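Local coordinates for NO-binding heme-dependent sensor protein (Shewanella oneidensis, PDB 4U9B) that probably senses nitric oxide through a bound heme, as a gas-sensing signalling protein of the H-NOX family, at residues I4-L9 with S45-I50. Numbering follows the deposited sequence.
With HEM (protoporphyrin IX containing Fe), chain B.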
loop_
_atom_site.group_PDB
_atom_site.type_symbol
_atom_site.label_atom_id
_atom_site.label_comp_id
_atom_site.label_asym_id
_atom_site.label_seq_id
_atom_site.Cartn_x
_atom_site.Cartn_y
_atom_site.Cartn_z
ATOM N N ILE A 4 -5.676 10.466 -0.084
ATOM C CA ILE A 4 -6.237 9.369 0.700
ATOM C C ILE A 4 -5.119 8.574 1.367
ATOM O O ILE A 4 -5.246 8.148 2.512
ATOM C CB ILE A 4 -7.116 8.420 -0.159
ATOM C CG1 ILE A 4 -7.572 7.221 0.676
ATOM C CG2 ILE A 4 -6.367 7.936 -1.393
ATOM C CD1 ILE A 4 -8.772 6.486 0.098
ATOM N N ILE A 5 -4.010 8.403 0.660
ATOM C CA ILE A 5 -2.878 7.667 1.208
ATOM C C ILE A 5 -2.325 8.407 2.421
ATOM O O ILE A 5 -2.038 7.798 3.451
ATOM C CB ILE A 5 -1.766 7.476 0.159
ATOM C CG1 ILE A 5 -2.328 6.810 -1.105
ATOM C CG2 ILE A 5 -0.617 6.657 0.740
ATOM C CD1 ILE A 5 -2.956 5.442 -0.880
ATOM N N PHE A 6 -2.193 9.725 2.295
ATOM C CA PHE A 6 -1.759 10.561 3.406
ATOM C C PHE A 6 -2.769 10.540 4.547
ATOM O O PHE A 6 -2.389 10.568 5.713
ATOM C CB PHE A 6 -1.539 12.003 2.945
ATOM C CG PHE A 6 -0.365 12.178 2.033
ATOM C CD1 PHE A 6 0.895 12.436 2.549
ATOM C CD2 PHE A 6 -0.517 12.088 0.662
ATOM C CE1 PHE A 6 1.977 12.605 1.710
ATOM C CE2 PHE A 6 0.561 12.251 -0.180
ATOM C CZ PHE A 6 1.811 12.510 0.344
ATOM N N ASN A 7 -4.055 10.501 4.213
ATOM C CA ASN A 7 -5.091 10.476 5.239
ATOM C C ASN A 7 -4.999 9.215 6.089
ATOM O O ASN A 7 -5.141 9.274 7.309
ATOM C CB ASN A 7 -6.487 10.576 4.616
ATOM C CG ASN A 7 -6.755 11.928 3.983
ATOM O OD1 ASN A 7 -6.134 12.938 4.338
ATOM N ND2 ASN A 7 -7.689 11.957 3.041
ATOM N N VAL A 8 -4.764 8.073 5.448
ATOM C CA VAL A 8 -4.643 6.825 6.188
ATOM C C VAL A 8 -3.341 6.835 6.988
ATOM O O VAL A 8 -3.293 6.324 8.104
ATOM C CB VAL A 8 -4.693 5.596 5.255
ATOM C CG1 VAL A 8 -4.544 4.315 6.055
ATOM C CG2 VAL A 8 -6.006 5.571 4.485
ATOM N N LEU A 9 -2.291 7.429 6.424
ATOM C CA LEU A 9 -1.030 7.561 7.144
ATOM C C LEU A 9 -1.246 8.406 8.392
ATOM O O LEU A 9 -0.718 8.089 9.457
ATOM C CB LEU A 9 0.057 8.182 6.257
ATOM C CG LEU A 9 1.441 8.338 6.901
ATOM C CD1 LEU A 9 2.042 6.985 7.241
ATOM C CD2 LEU A 9 2.383 9.116 5.996
ATOM N N SER A 45 7.284 12.496 -2.537
ATOM C CA SER A 45 8.412 12.786 -1.661
ATOM C C SER A 45 7.935 13.180 -0.266
ATOM O O SER A 45 8.616 12.915 0.719
ATOM C CB SER A 45 9.285 13.896 -2.247
ATOM O OG SER A 45 8.531 15.074 -2.469
ATOM N N GLU A 46 6.764 13.805 -0.180
ATOM C CA GLU A 46 6.222 14.178 1.120
ATOM C C GLU A 46 5.934 12.923 1.934
ATOM O O GLU A 46 6.293 12.845 3.106
ATOM C CB GLU A 46 4.957 15.031 0.969
ATOM C CG GLU A 46 5.235 16.430 0.434
ATOM C CD GLU A 46 3.984 17.280 0.279
ATOM O OE1 GLU A 46 3.036 17.117 1.076
ATOM O OE2 GLU A 46 3.952 18.115 -0.648
ATOM N N LEU A 47 5.306 11.936 1.303
ATOM C CA LEU A 47 4.997 10.679 1.975
ATOM C C LEU A 47 6.283 9.988 2.420
ATOM O O LEU A 47 6.422 9.604 3.582
ATOM C CB LEU A 47 4.191 9.755 1.056
ATOM C CG LEU A 47 3.634 8.486 1.707
ATOM C CD1 LEU A 47 2.316 8.773 2.411
ATOM C CD2 LEU A 47 3.462 7.384 0.672
ATOM N N PHE A 48 7.228 9.845 1.496
ATOM C CA PHE A 48 8.483 9.160 1.791
ATOM C C PHE A 48 9.276 9.877 2.884
ATOM O O PHE A 48 9.850 9.231 3.761
ATOM C CB PHE A 48 9.336 9.031 0.525
ATOM C CG PHE A 48 8.884 7.945 -0.413
ATOM C CD1 PHE A 48 8.860 6.621 -0.002
ATOM C CD2 PHE A 48 8.512 8.243 -1.713
ATOM C CE1 PHE A 48 8.457 5.616 -0.866
ATOM C CE2 PHE A 48 8.105 7.242 -2.582
ATOM C CZ PHE A 48 8.079 5.929 -2.156
ATOM N N SER A 49 9.302 11.207 2.839
ATOM C CA SER A 49 10.027 11.981 3.841
ATOM C C SER A 49 9.443 11.747 5.225
ATOM O O SER A 49 10.176 11.572 6.198
ATOM C CB SER A 49 9.999 13.473 3.507
ATOM O OG SER A 49 10.851 13.756 2.419
ATOM N N ILE A 50 8.117 11.744 5.309
ATOM C CA ILE A 50 7.441 11.496 6.573
ATOM C C ILE A 50 7.778 10.104 7.093
ATOM O O ILE A 50 8.162 9.947 8.252
ATOM C CB ILE A 50 5.913 11.643 6.437
ATOM C CG1 ILE A 50 5.549 13.113 6.205
ATOM C CG2 ILE A 50 5.201 11.132 7.692
ATOM C CD1 ILE A 50 4.132 13.325 5.727
HETATM C CHA HEM B . -1.758 2.800 -4.485
HETATM C CHB HEM B . -1.055 -1.986 -4.314
HETATM C CHC HEM B . -5.658 -2.663 -3.033
HETATM C CHD HEM B . -6.584 1.906 -4.368
HETATM C C1A HEM B . -1.146 1.576 -4.362
HETATM C C2A HEM B . 0.257 1.341 -4.086
HETATM C C3A HEM B . 0.440 0.018 -4.038
HETATM C C4A HEM B . -0.830 -0.628 -4.281
HETATM C CMA HEM B . 1.761 -0.725 -3.769
HETATM C CAA HEM B . 1.344 2.422 -3.884
HETATM C CBA HEM B . 1.650 3.145 -5.198
HETATM C CGA HEM B . 2.708 2.451 -6.028
HETATM O O1A HEM B . 3.052 2.986 -7.119
HETATM O O2A HEM B . 3.221 1.374 -5.625
HETATM C C1B HEM B . -2.215 -2.592 -3.898
HETATM C C2B HEM B . -2.362 -3.983 -3.534
HETATM C C3B HEM B . -3.648 -4.181 -3.189
HETATM C C4B HEM B . -4.332 -2.905 -3.305
HETATM C CMB HEM B . -1.186 -4.983 -3.603
HETATM C CAB HEM B . -4.370 -5.460 -2.702
HETATM C CBB HEM B . -3.737 -6.520 -2.189
HETATM C C1C HEM B . -6.323 -1.480 -3.287
HETATM C C2C HEM B . -7.731 -1.241 -3.067
HETATM C C3C HEM B . -8.018 0.012 -3.439
HETATM C C4C HEM B . -6.779 0.623 -3.904
HETATM C CMC HEM B . -8.717 -2.286 -2.503
HETATM C CAC HEM B . -9.437 0.629 -3.338
HETATM C CBC HEM B . -9.785 1.776 -3.932
HETATM C C1D HEM B . -5.383 2.580 -4.420
HETATM C C2D HEM B . -5.261 4.016 -4.502
HETATM C C3D HEM B . -3.760 4.294 -4.538
HETATM C C4D HEM B . -3.120 3.002 -4.479
HETATM C CMD HEM B . -6.400 5.054 -4.532
HETATM C CAD HEM B . -3.065 5.663 -4.617
HETATM C CBD HEM B . -2.845 6.061 -6.074
HETATM C CGD HEM B . -2.156 7.399 -6.110
HETATM O O1D HEM B . -1.539 7.767 -5.082
HETATM O O2D HEM B . -2.219 8.097 -7.160
HETATM N NA HEM B . -1.783 0.350 -4.467
HETATM N NB HEM B . -3.429 -1.962 -3.745
HETATM N NC HEM B . -5.773 -0.320 -3.800
HETATM N ND HEM B . -4.106 2.019 -4.409
HETATM FE FE HEM B . -3.792 -0.007 -4.308
#
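The Phe6 ring carries Leu47 CD1 over one face, a CH-pi contact 4.1 Å from the ring centroid and 20° off its normal; at the ring edge, in plane, lies the carbonyl carbon C of Glu46, and Tyr36 stacks on the ring from outside the two segments. The rim of the ring reaches the backbone of helix 44-58, with CE1 of Phe6 3.4 Å from the N of Leu47. Leu47 holds CG opposite its own N (chi1 -172°), which carries its isopropyl end to helix 3-17, where CD1 is shared by three residues: besides the Phe6 face it meets CD2 of Leu9 at 3.6 Å and CG2 of Ile5 at 4.0 Å. Leu9 CD2 also touches Ile50 CG2 (3.9 Å). Ile5 faces two ways: CG2 meets Leu47, while CD1 packs 3.7 Å from the heme propionate carbon CAD. Replacing Ile5 by alanine would probably open a gap beside the heme and leave CD1 of Leu47 without part of its packing. The two segments run nearly parallel (19°, axes 10.9 Å apart at their closest), joined here by apolar packing next to the heme pocket of this H-NOX fold. The buried Glu46 carboxylate is satisfied by a salt bridge from OE2 to Arg34 NH2 and a hydrogen bond between OE1 and Tyr36 OH; helix 19-29 adds Trp22 against Leu9 and Leu26 against Ile50, and helix 62-80 packs on helix 3-17 through Ile4 and Val8.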